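Local coordinates for phenylalanine ammonia-lyase (Rhodosporidium toruloides, PDB 1Y2M), which catalyses the non-oxidative deamination of L-phenylalanine and L-tyrosine to trans-cinnamate and p-coumarate, with release of ammonium, at residues L162-G167 with A276-L281; L67-V72 with V385-A390; I202-G207 with L218-A223; F413-V418 with S504-S509. All blocks are in the same frame, centred on the assembly; numbering follows the deposited sequence.

In the fold
Following the chain from its N terminus, segment 67-72 comes first, separated by more than three hundred residues from its partner 385-390; interaction 2 therefore closes the widest of the four loops. Inside it interaction 1 joins the start of helix 162-176 to helix 273-303, and inside that again interaction 3 folds the loop after strand 200-201 onto helix 215-225. Interaction 4 follows in series, pairing the starts of helices 416-443 and 506-560; no loop crosses another. Interactions 1, 2 and 4 touch one another: Thr280 packs on Leu69, Ala279 and Glu389 pack on Val418, and Met278 packs on Leu507. Interaction 3 touches interaction 1 (Val203 on Val165) and interaction 4 (Leu205 on Leu507) but not interaction 2.

Interaction 1: L162-G167 with A276-L281; sequences LEVVRG and ASMATL
A close helix-helix crossing, sealed by one serine hydroxyl and buried well inside the chain, brings the first turns of helix 162-176 against helix 273-303. The axes of the two short segments approach to 8.2 Å and their directions diverge by 117°. Such closeness depends on small residues where the backbones meet. Ser277 OG lies 3.2 Å from Gly167 CA, and a beta carbon on this glycine would collide with that hydroxyl. With OG anti to the backbone N (chi1 175°), Ser277 reaches across to donate to Val164 O at 2.8 Å, the hydroxyl lying in the carbonyl plane, on a lone pair of Val164 O, so the neighbouring helix satisfies it. Next to this bond Val164 packs on the second helix: its CG2 rests 3.8 Å from CG of Met278, a selenomethionine whose extended chain crosses it obliquely, and the same methyl meets Leu281 CD1 at 4.0 Å. Leu281 CD1 also leans on Glu163, 3.7 Å from OE2. That carboxylate looks to Arg77 for its charge partner, so the leucine methyl only packs against it, on OE2 and along CG and CD. Beyond the pair, Met278 continues onto Leu507 and Arg511 of helix 506-560. A crossing at glycine and serine, flanked by branched aliphatic residues, is a common way of bringing helices close, and here it serves the largely helical fold of the PAL/histidase family.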
loop_
_atom_site.group_PDB
_atom_site.type_symbol
_atom_site.label_atom_id
_atom_site.label_comp_id
_atom_site.label_asym_id
_atom_site.label_seq_id
_atom_site.Cartn_x
_atom_site.Cartn_y
_atom_site.Cartn_z
ATOM N N LEU B 162 5.887 -5.248 -28.029
ATOM C CA LEU B 162 5.331 -5.423 -29.376
ATOM C C LEU B 162 4.016 -6.265 -29.280
ATOM O O LEU B 162 3.016 -5.987 -29.955
ATOM C CB LEU B 162 6.352 -6.055 -30.340
ATOM C CG LEU B 162 7.620 -5.189 -30.492
ATOM C CD1 LEU B 162 8.557 -5.989 -31.394
ATOM C CD2 LEU B 162 7.296 -3.842 -31.041
ATOM N N GLU B 163 4.014 -7.303 -28.443
ATOM C CA GLU B 163 2.831 -8.173 -28.343
ATOM C C GLU B 163 1.602 -7.394 -27.852
ATOM O O GLU B 163 0.463 -7.673 -28.249
ATOM C CB GLU B 163 3.070 -9.412 -27.440
ATOM C CG GLU B 163 3.417 -9.122 -26.012
ATOM C CD GLU B 163 3.546 -10.359 -25.105
ATOM O OE1 GLU B 163 3.994 -11.389 -25.604
ATOM O OE2 GLU B 163 3.169 -10.333 -23.899
ATOM N N VAL B 164 1.819 -6.424 -26.964
ATOM C CA VAL B 164 0.716 -5.679 -26.431
ATOM C C VAL B 164 0.113 -4.843 -27.533
ATOM O O VAL B 164 -1.105 -4.759 -27.696
ATOM C CB VAL B 164 1.187 -4.806 -25.261
ATOM C CG1 VAL B 164 0.134 -3.765 -24.884
ATOM C CG2 VAL B 164 1.485 -5.731 -24.058
ATOM N N VAL B 165 0.991 -4.221 -28.302
ATOM C CA VAL B 165 0.558 -3.418 -29.462
ATOM C C VAL B 165 -0.225 -4.228 -30.486
ATOM O O VAL B 165 -1.295 -3.805 -30.943
ATOM C CB VAL B 165 1.709 -2.636 -30.123
ATOM C CG1 VAL B 165 1.175 -1.827 -31.321
ATOM C CG2 VAL B 165 2.390 -1.741 -29.090
ATOM N N ARG B 166 0.267 -5.428 -30.803
ATOM C CA ARG B 166 -0.460 -6.305 -31.721
ATOM C C ARG B 166 -1.832 -6.690 -31.165
ATOM O O ARG B 166 -2.831 -6.652 -31.887
ATOM C CB ARG B 166 0.328 -7.593 -31.965
ATOM C CG ARG B 166 1.521 -7.359 -32.959
ATOM C CD ARG B 166 2.207 -8.632 -33.329
ATOM N NE ARG B 166 1.302 -9.661 -33.853
ATOM C CZ ARG B 166 0.974 -9.795 -35.138
ATOM N NH1 ARG B 166 1.426 -8.945 -36.057
ATOM N NH2 ARG B 166 0.144 -10.755 -35.536
ATOM N N GLY B 167 -1.886 -7.066 -29.881
ATOM C CA GLY B 167 -3.163 -7.407 -29.271
ATOM C C GLY B 167 -4.124 -6.214 -29.308
ATOM O O GLY B 167 -5.314 -6.375 -29.544
ATOM N N ALA B 276 -6.905 -3.523 -22.443
ATOM C CA ALA B 276 -7.521 -4.853 -22.626
ATOM C C ALA B 276 -6.503 -5.857 -23.221
ATOM O O ALA B 276 -6.482 -7.055 -22.867
ATOM C CB ALA B 276 -8.744 -4.753 -23.488
ATOM N N SER B 277 -5.718 -5.396 -24.184
ATOM C CA SER B 277 -4.704 -6.269 -24.755
ATOM C C SER B 277 -3.737 -6.749 -23.667
ATOM O O SER B 277 -3.500 -7.948 -23.459
ATOM C CB SER B 277 -3.913 -5.532 -25.809
ATOM O OG SER B 277 -2.876 -6.396 -26.230
HETATM N N MSE B 278 -3.113 -5.801 -22.980
HETATM C CA MSE B 278 -2.119 -6.196 -21.972
HETATM C C MSE B 278 -2.717 -7.042 -20.845
HETATM O O MSE B 278 -2.074 -7.993 -20.338
HETATM C CB MSE B 278 -1.401 -4.995 -21.373
HETATM C CG MSE B 278 -0.171 -5.427 -20.638
HETATM SE SE MSE B 278 1.016 -3.896 -20.320
HETATM C CE MSE B 278 2.781 -4.900 -20.124
ATOM N N ALA B 279 -3.932 -6.677 -20.450
ATOM C CA ALA B 279 -4.675 -7.414 -19.457
ATOM C C ALA B 279 -4.978 -8.851 -19.901
ATOM O O ALA B 279 -4.919 -9.775 -19.093
ATOM C CB ALA B 279 -5.946 -6.658 -19.057
ATOM N N THR B 280 -5.340 -9.037 -21.169
ATOM C CA THR B 280 -5.604 -10.382 -21.688
ATOM C C THR B 280 -4.355 -11.237 -21.632
ATOM O O THR B 280 -4.403 -12.389 -21.182
ATOM C CB THR B 280 -6.132 -10.325 -23.137
ATOM O OG1 THR B 280 -7.413 -9.681 -23.159
ATOM C CG2 THR B 280 -6.210 -11.699 -23.674
ATOM N N LEU B 281 -3.209 -10.690 -22.044
ATOM C CA LEU B 281 -1.947 -11.413 -21.983
ATOM C C LEU B 281 -1.608 -11.769 -20.544
ATOM O O LEU B 281 -1.141 -12.892 -20.260
ATOM C CB LEU B 281 -0.869 -10.581 -22.651
ATOM C CG LEU B 281 -1.142 -10.419 -24.161
ATOM C CD1 LEU B 281 -0.318 -9.263 -24.674
ATOM C CD2 LEU B 281 -0.792 -11.685 -24.944
#

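Interaction 2: L67-V72 with V385-A390; sequences LNLGDV and VLTIEA
Leu69 sets CG anti to its own carbonyl carbon (chi1 -57°), which carries CG and its two methyls to helix 368-391, while Thr387 with chi1 -65° holds OG1 close to the point where Leu69 arrives. The leucine lands on three residues at once: CG is 3.6 Å from Thr387 OG1, CD1 rests on Leu386 CB and CD2 on Ala390 CB. A branched side chain suits this spot because its two methyls straddle the helix surface, and Ala390 is small enough to admit one of them. Leu67 adds CD2 at 3.5 Å from Ala390 O. Thr387 OG1 donates to His383 O in its own helix and receives a bond from a water; that water accepts from Leu69 N at 3.0 Å, bridging the segments and occupying a backbone N-H of the first helical turn. The turn itself is held by a capping box, with Asp71 N donating to Asn68 OD1 and Asn68 N to Asp71 OD2. Around the contact, Thr280 of helix 273-303 packs on Leu69 and Val72, Ile171 of helix 162-176 meets Val72 and Ala390, and Leu67 lies against Leu60 and Leu62 of strand 60-62.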
loop_
_atom_site.group_PDB
_atom_site.type_symbol
_atom_site.label_atom_id
_atom_site.label_comp_id
_atom_site.label_asym_id
_atom_site.label_seq_id
_atom_site.Cartn_x
_atom_site.Cartn_y
_atom_site.Cartn_z
ATOM N N LEU B 67 -14.790 -12.875 -30.872
ATOM C CA LEU B 67 -13.394 -12.871 -30.491
ATOM C C LEU B 67 -13.265 -13.318 -29.049
ATOM O O LEU B 67 -13.947 -12.780 -28.176
ATOM C CB LEU B 67 -12.836 -11.468 -30.623
ATOM C CG LEU B 67 -11.404 -11.212 -30.219
ATOM C CD1 LEU B 67 -10.496 -12.039 -31.087
ATOM C CD2 LEU B 67 -10.997 -9.737 -30.261
ATOM N N ASN B 68 -12.361 -14.258 -28.780
ATOM C CA ASN B 68 -12.128 -14.707 -27.395
ATOM C C ASN B 68 -10.691 -14.479 -26.984
ATOM O O ASN B 68 -9.871 -14.002 -27.781
ATOM C CB ASN B 68 -12.525 -16.173 -27.201
ATOM C CG ASN B 68 -11.717 -17.128 -28.073
ATOM O OD1 ASN B 68 -10.481 -17.004 -28.173
ATOM N ND2 ASN B 68 -12.392 -18.083 -28.689
ATOM N N LEU B 69 -10.367 -14.757 -25.733
ATOM C CA LEU B 69 -9.085 -14.364 -25.222
ATOM C C LEU B 69 -7.933 -15.195 -25.752
ATOM O O LEU B 69 -6.837 -14.671 -26.034
ATOM C CB LEU B 69 -9.108 -14.335 -23.689
ATOM C CG LEU B 69 -10.148 -13.429 -23.026
ATOM C CD1 LEU B 69 -9.877 -13.344 -21.555
ATOM C CD2 LEU B 69 -10.065 -12.101 -23.706
ATOM N N GLY B 70 -8.187 -16.487 -25.974
ATOM C CA GLY B 70 -7.199 -17.313 -26.664
ATOM C C GLY B 70 -6.872 -16.785 -28.051
ATOM O O GLY B 70 -5.707 -16.798 -28.449
ATOM N N ASP B 71 -7.898 -16.308 -28.773
ATOM C CA ASP B 71 -7.718 -15.723 -30.108
ATOM C C ASP B 71 -6.819 -14.505 -30.007
ATOM O O ASP B 71 -5.908 -14.321 -30.830
ATOM C CB ASP B 71 -9.034 -15.213 -30.655
ATOM C CG ASP B 71 -9.998 -16.290 -31.095
ATOM O OD1 ASP B 71 -9.566 -17.380 -31.558
ATOM O OD2 ASP B 71 -11.237 -15.982 -31.067
ATOM N N VAL B 72 -7.082 -13.659 -28.995
ATOM C CA VAL B 72 -6.284 -12.425 -28.816
ATOM C C VAL B 72 -4.807 -12.769 -28.632
ATOM O O VAL B 72 -3.916 -12.220 -29.302
ATOM C CB VAL B 72 -6.802 -11.562 -27.647
ATOM C CG1 VAL B 72 -5.791 -10.478 -27.289
ATOM C CG2 VAL B 72 -8.199 -10.962 -27.945
ATOM N N VAL B 385 -15.044 -11.122 -17.509
ATOM C CA VAL B 385 -15.039 -9.653 -17.740
ATOM C C VAL B 385 -14.253 -9.311 -19.018
ATOM O O VAL B 385 -14.713 -8.552 -19.913
ATOM C CB VAL B 385 -14.507 -8.915 -16.492
ATOM C CG1 VAL B 385 -14.320 -7.455 -16.781
ATOM C CG2 VAL B 385 -15.398 -9.178 -15.311
ATOM N N LEU B 386 -13.021 -9.800 -19.105
ATOM C CA LEU B 386 -12.143 -9.441 -20.216
ATOM C C LEU B 386 -12.666 -10.035 -21.514
ATOM O O LEU B 386 -12.460 -9.453 -22.582
ATOM C CB LEU B 386 -10.716 -9.911 -19.965
ATOM C CG LEU B 386 -9.890 -9.146 -18.949
ATOM C CD1 LEU B 386 -8.455 -9.640 -18.904
ATOM C CD2 LEU B 386 -9.922 -7.653 -19.295
ATOM N N THR B 387 -13.373 -11.157 -21.456
ATOM C CA THR B 387 -13.934 -11.702 -22.684
ATOM C C THR B 387 -14.944 -10.719 -23.305
ATOM O O THR B 387 -14.955 -10.452 -24.515
ATOM C CB THR B 387 -14.580 -13.073 -22.448
ATOM O OG1 THR B 387 -13.562 -14.015 -22.068
ATOM C CG2 THR B 387 -15.231 -13.595 -23.725
ATOM N N ILE B 388 -15.814 -10.176 -22.467
ATOM C CA ILE B 388 -16.780 -9.160 -22.944
ATOM C C ILE B 388 -16.026 -7.923 -23.403
ATOM O O ILE B 388 -16.345 -7.345 -24.470
ATOM C CB ILE B 388 -17.805 -8.821 -21.868
ATOM C CG1 ILE B 388 -18.775 -9.973 -21.730
ATOM C CG2 ILE B 388 -18.590 -7.552 -22.257
ATOM C CD1 ILE B 388 -19.771 -9.830 -20.631
ATOM N N GLU B 389 -15.027 -7.510 -22.618
ATOM C CA GLU B 389 -14.334 -6.246 -22.918
ATOM C C GLU B 389 -13.564 -6.348 -24.227
ATOM O O GLU B 389 -13.650 -5.464 -25.066
ATOM C CB GLU B 389 -13.431 -5.843 -21.742
ATOM C CG GLU B 389 -12.786 -4.477 -21.877
ATOM C CD GLU B 389 -13.731 -3.321 -21.746
ATOM O OE1 GLU B 389 -14.920 -3.564 -21.567
ATOM O OE2 GLU B 389 -13.238 -2.168 -21.839
ATOM N N ALA B 390 -12.799 -7.409 -24.402
ATOM C CA ALA B 390 -11.915 -7.570 -25.562
ATOM C C ALA B 390 -12.691 -8.018 -26.783
ATOM O O ALA B 390 -12.391 -7.607 -27.900
ATOM C CB ALA B 390 -10.842 -8.591 -25.218
HETATM O O HOH W 1 -12.372 -15.992 -23.810
#

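Interaction 3: I202-G207 with L218-A223; sequences IVPLRG and LSYIAA
Pro204 lays its ring methylene CD over the centre of the Tyr220 ring, 3.4 Å from the centroid and only 6° off the ring normal, a well-formed CH-pi contact. The neighbouring CG is displaced toward the phenol end and sits 3.5 Å from Tyr220 CZ. Tyrosine gets there by turning CG anti to its carbonyl carbon (chi1 -77°), which sends the ring out from the helix toward the loop, and by a chi2 of -99° that presents a flat face to the proline. Proline is well matched to this place, since its rigid ring carries polarised C-H bonds next to the nitrogen. Val203 grips the base of the same side chain: with CG1 anti to the backbone N, its two methyls fork about Tyr220 CB, CG2 at 3.9 Å and CG1 at 4.1 Å. CG2 also approaches Ile221 CG1 at 4.4 Å. The phenol OH bonds to Gly141 N, which ties down the tip of the ring as proline and valine hold its face and root. A leucine in place of Tyr220 lacks ring and hydroxyl, so Pro204 would probably lose the face it rests on and Gly141 N be left without this partner. The contact fastens the loop following strand 200-201 to helix 215-225; Val203 and Ile221 then pack on Val165 and Met169 of helix 162-176, while the backbone of Ile202 pairs with Lys232 of strand 232-237.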
loop_
_atom_site.group_PDB
_atom_site.type_symbol
_atom_site.label_atom_id
_atom_site.label_comp_id
_atom_site.label_asym_id
_atom_site.label_seq_id
_atom_site.Cartn_x
_atom_site.Cartn_y
_atom_site.Cartn_z
ATOM N N ILE B 202 5.705 1.736 -32.691
ATOM C CA ILE B 202 6.484 1.979 -31.501
ATOM C C ILE B 202 5.676 2.988 -30.679
ATOM O O ILE B 202 5.389 4.107 -31.150
ATOM C CB ILE B 202 7.880 2.544 -31.861
ATOM C CG1 ILE B 202 8.683 1.508 -32.602
ATOM C CG2 ILE B 202 8.617 3.036 -30.625
ATOM C CD1 ILE B 202 8.934 0.232 -31.862
ATOM N N VAL B 203 5.272 2.590 -29.478
ATOM C CA VAL B 203 4.344 3.380 -28.700
ATOM C C VAL B 203 4.950 3.571 -27.313
ATOM O O VAL B 203 5.499 2.645 -26.757
ATOM C CB VAL B 203 3.007 2.580 -28.573
ATOM C CG1 VAL B 203 1.956 3.318 -27.731
ATOM C CG2 VAL B 203 2.436 2.190 -29.933
ATOM N N PRO B 204 4.866 4.781 -26.766
ATOM C CA PRO B 204 5.380 4.978 -25.401
ATOM C C PRO B 204 4.712 4.051 -24.378
ATOM O O PRO B 204 3.527 3.789 -24.446
ATOM C CB PRO B 204 4.997 6.448 -25.097
ATOM C CG PRO B 204 4.906 7.086 -26.457
ATOM C CD PRO B 204 4.304 6.015 -27.341
ATOM N N LEU B 205 5.482 3.652 -23.375
ATOM C CA LEU B 205 5.021 2.764 -22.302
ATOM C C LEU B 205 4.028 3.501 -21.440
ATOM O O LEU B 205 3.017 2.955 -20.971
ATOM C CB LEU B 205 6.192 2.383 -21.411
ATOM C CG LEU B 205 5.894 1.453 -20.238
ATOM C CD1 LEU B 205 5.259 0.178 -20.707
ATOM C CD2 LEU B 205 7.147 1.150 -19.510
ATOM N N ARG B 206 4.358 4.759 -21.172
ATOM C CA ARG B 206 3.608 5.554 -20.197
ATOM C C ARG B 206 2.928 6.787 -20.785
ATOM O O ARG B 206 3.351 7.334 -21.811
ATOM C CB ARG B 206 4.529 5.992 -19.057
ATOM C CG ARG B 206 5.165 4.900 -18.291
ATOM C CD ARG B 206 5.939 5.459 -17.075
ATOM N NE ARG B 206 6.493 4.452 -16.189
ATOM C CZ ARG B 206 7.741 3.999 -16.213
ATOM N NH1 ARG B 206 8.621 4.422 -17.117
ATOM N NH2 ARG B 206 8.161 3.157 -15.278
ATOM N N GLY B 207 1.904 7.258 -20.059
ATOM C CA GLY B 207 1.250 8.486 -20.376
ATOM C C GLY B 207 -0.258 8.423 -20.403
ATOM O O GLY B 207 -0.880 9.466 -20.403
ATOM N N LEU B 218 -3.180 4.667 -28.296
ATOM C CA LEU B 218 -4.008 4.454 -29.474
ATOM C C LEU B 218 -3.742 5.552 -30.526
ATOM O O LEU B 218 -3.853 5.296 -31.734
ATOM C CB LEU B 218 -5.488 4.440 -29.113
ATOM C CG LEU B 218 -5.921 3.160 -28.364
ATOM C CD1 LEU B 218 -7.319 3.238 -27.905
ATOM C CD2 LEU B 218 -5.832 1.946 -29.236
ATOM N N SER B 219 -3.418 6.767 -30.090
ATOM C CA SER B 219 -3.029 7.822 -31.050
ATOM C C SER B 219 -1.768 7.475 -31.808
ATOM O O SER B 219 -1.661 7.801 -32.965
ATOM C CB SER B 219 -2.886 9.185 -30.366
ATOM O OG SER B 219 -4.194 9.593 -29.914
ATOM N N TYR B 220 -0.814 6.825 -31.148
ATOM C CA TYR B 220 0.385 6.373 -31.853
ATOM C C TYR B 220 0.029 5.344 -32.917
ATOM O O TYR B 220 0.584 5.384 -34.019
ATOM C CB TYR B 220 1.479 5.865 -30.912
ATOM C CG TYR B 220 2.226 6.982 -30.227
ATOM C CD1 TYR B 220 3.436 7.405 -30.704
ATOM C CD2 TYR B 220 1.707 7.617 -29.117
ATOM C CE1 TYR B 220 4.081 8.460 -30.130
ATOM C CE2 TYR B 220 2.377 8.671 -28.503
ATOM C CZ TYR B 220 3.564 9.076 -29.019
ATOM O OH TYR B 220 4.218 10.154 -28.436
ATOM N N ILE B 221 -0.906 4.440 -32.608
ATOM C CA ILE B 221 -1.342 3.478 -33.619
ATOM C C ILE B 221 -2.010 4.168 -34.808
ATOM O O ILE B 221 -1.670 3.901 -35.973
ATOM C CB ILE B 221 -2.243 2.421 -32.982
ATOM C CG1 ILE B 221 -1.397 1.538 -32.095
ATOM C CG2 ILE B 221 -2.973 1.597 -34.002
ATOM C CD1 ILE B 221 -2.179 0.699 -31.054
ATOM N N ALA B 222 -2.884 5.114 -34.536
ATOM C CA ALA B 222 -3.556 5.852 -35.573
ATOM C C ALA B 222 -2.604 6.682 -36.428
ATOM O O ALA B 222 -2.721 6.755 -37.644
ATOM C CB ALA B 222 -4.590 6.761 -34.951
ATOM N N ALA B 223 -1.632 7.310 -35.775
ATOM C CA ALA B 223 -0.613 8.072 -36.490
ATOM C C ALA B 223 0.224 7.194 -37.454
ATOM O O ALA B 223 0.596 7.625 -38.526
ATOM C CB ALA B 223 0.278 8.786 -35.501
#

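Interaction 4: F413-V418 with S504-S509; sequences FQAAAV and SLALIS
Gln414 meets Ser504 first, its chain bent at chi2 (69°) to place OE1 3.0 Å from Ser504 N; the other end of the amide, NE2, bonds to Val502 O and to Thr367 OG1 of a second subunit. A long amide suits this position because it can address the chain and the subunit interface together. Ala415 comes next and packs closely: its carbonyl carbon is 3.3 Å from Ser504 CB, and its CB lies 3.8 Å from Ala506 CB, a spacing that two methyls allow. Ala416 continues the contact through its backbone N, 3.4 Å from Ser504 CB. Two residues further, Val418 sets CB 3.9 Å from Ala506 CB. Across the contact, Ser504 has chi1 at 77°, so OG curls back to accept from Ala506 N at 3.1 Å, an ST turn just before helix 506-560, while it also bonds to Ser210 O. An alanine in place of Ser504 would probably leave Ala506 N and Ser210 O each without this hydroxyl partner. Two helix starts meet here beside the residues of the imidazolinone cross-link: Gln414 touches Ala211, and its side chain is about 9 Å from that of Asn499, a probable cinnamate-binding residue.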
loop_
_atom_site.group_PDB
_atom_site.type_symbol
_atom_site.label_atom_id
_atom_site.label_comp_id
_atom_site.label_asym_id
_atom_site.label_seq_id
_atom_site.Cartn_x
_atom_site.Cartn_y
_atom_site.Cartn_z
ATOM N N PHE B 413 -15.254 4.140 -22.922
ATOM C CA PHE B 413 -13.812 4.162 -22.894
ATOM C C PHE B 413 -13.222 4.100 -21.466
ATOM O O PHE B 413 -12.014 4.070 -21.318
ATOM C CB PHE B 413 -13.357 5.440 -23.582
ATOM C CG PHE B 413 -14.104 6.667 -23.096
ATOM C CD1 PHE B 413 -13.907 7.199 -21.821
ATOM C CD2 PHE B 413 -15.077 7.242 -23.867
ATOM C CE1 PHE B 413 -14.594 8.294 -21.374
ATOM C CE2 PHE B 413 -15.768 8.330 -23.416
ATOM C CZ PHE B 413 -15.537 8.854 -22.172
ATOM N N GLN B 414 -14.085 4.152 -20.428
ATOM C CA GLN B 414 -13.621 4.137 -19.055
ATOM C C GLN B 414 -13.301 2.690 -18.694
ATOM O O GLN B 414 -14.218 1.911 -18.365
ATOM C CB GLN B 414 -14.704 4.731 -18.155
ATOM C CG GLN B 414 -14.394 4.809 -16.688
ATOM C CD GLN B 414 -13.312 5.829 -16.400
ATOM O OE1 GLN B 414 -12.128 5.520 -16.463
ATOM N NE2 GLN B 414 -13.726 7.042 -16.048
ATOM N N ALA B 415 -12.026 2.392 -18.655
ATOM C CA ALA B 415 -11.568 0.976 -18.642
ATOM C C ALA B 415 -11.562 0.385 -17.216
ATOM O O ALA B 415 -10.639 -0.379 -16.893
ATOM C CB ALA B 415 -10.213 0.790 -19.300
ATOM N N ALA B 416 -12.548 0.733 -16.383
ATOM C CA ALA B 416 -12.618 0.239 -14.997
ATOM C C ALA B 416 -12.804 -1.267 -14.963
ATOM O O ALA B 416 -12.207 -1.959 -14.145
ATOM C CB ALA B 416 -13.677 0.949 -14.227
ATOM N N ALA B 417 -13.514 -1.814 -15.927
ATOM C CA ALA B 417 -13.699 -3.287 -15.949
ATOM C C ALA B 417 -12.322 -3.936 -16.104
ATOM O O ALA B 417 -12.030 -4.922 -15.405
ATOM C CB ALA B 417 -14.573 -3.669 -17.079
ATOM N N VAL B 418 -11.450 -3.340 -16.925
ATOM C CA VAL B 418 -10.108 -3.915 -17.173
ATOM C C VAL B 418 -9.245 -3.733 -15.934
ATOM O O VAL B 418 -8.540 -4.668 -15.513
ATOM C CB VAL B 418 -9.383 -3.280 -18.381
ATOM C CG1 VAL B 418 -8.008 -3.879 -18.537
ATOM C CG2 VAL B 418 -10.219 -3.412 -19.643
ATOM N N SER B 504 -9.523 5.153 -15.041
ATOM C CA SER B 504 -9.380 3.766 -14.589
ATOM C C SER B 504 -7.962 3.332 -14.191
ATOM O O SER B 504 -7.821 2.341 -13.395
ATOM C CB SER B 504 -9.900 2.757 -15.612
ATOM O OG SER B 504 -8.989 2.588 -16.665
ATOM N N LEU B 505 -6.949 3.927 -14.829
ATOM C CA LEU B 505 -5.548 3.519 -14.633
ATOM C C LEU B 505 -5.311 2.031 -15.012
ATOM O O LEU B 505 -4.336 1.387 -14.548
ATOM C CB LEU B 505 -5.075 3.804 -13.203
ATOM C CG LEU B 505 -5.237 5.241 -12.739
ATOM C CD1 LEU B 505 -4.836 5.289 -11.266
ATOM C CD2 LEU B 505 -4.358 6.113 -13.651
ATOM N N ALA B 506 -6.126 1.518 -15.945
ATOM C CA ALA B 506 -6.066 0.091 -16.280
ATOM C C ALA B 506 -4.693 -0.289 -16.832
ATOM O O ALA B 506 -4.205 -1.360 -16.512
ATOM C CB ALA B 506 -7.135 -0.286 -17.273
ATOM N N LEU B 507 -4.114 0.522 -17.730
ATOM C CA LEU B 507 -2.865 0.101 -18.363
ATOM C C LEU B 507 -1.732 0.014 -17.328
ATOM O O LEU B 507 -0.868 -0.874 -17.376
ATOM C CB LEU B 507 -2.462 0.997 -19.543
ATOM C CG LEU B 507 -1.216 0.446 -20.249
ATOM C CD1 LEU B 507 -1.372 -0.976 -20.867
ATOM C CD2 LEU B 507 -0.820 1.422 -21.317
ATOM N N ILE B 508 -1.715 1.007 -16.444
ATOM C CA ILE B 508 -0.695 1.003 -15.340
ATOM C C ILE B 508 -0.905 -0.246 -14.473
ATOM O O ILE B 508 0.027 -0.978 -14.120
ATOM C CB ILE B 508 -0.705 2.255 -14.506
ATOM C CG1 ILE B 508 -0.432 3.510 -15.351
ATOM C CG2 ILE B 508 0.338 2.170 -13.374
ATOM C CD1 ILE B 508 -0.782 4.817 -14.627
ATOM N N SER B 509 -2.159 -0.483 -14.118
ATOM C CA SER B 509 -2.449 -1.705 -13.339
ATOM C C SER B 509 -1.974 -2.968 -14.108
ATOM O O SER B 509 -1.336 -3.861 -13.509
ATOM C CB SER B 509 -3.931 -1.781 -12.965
ATOM O OG SER B 509 -4.100 -2.785 -11.983
#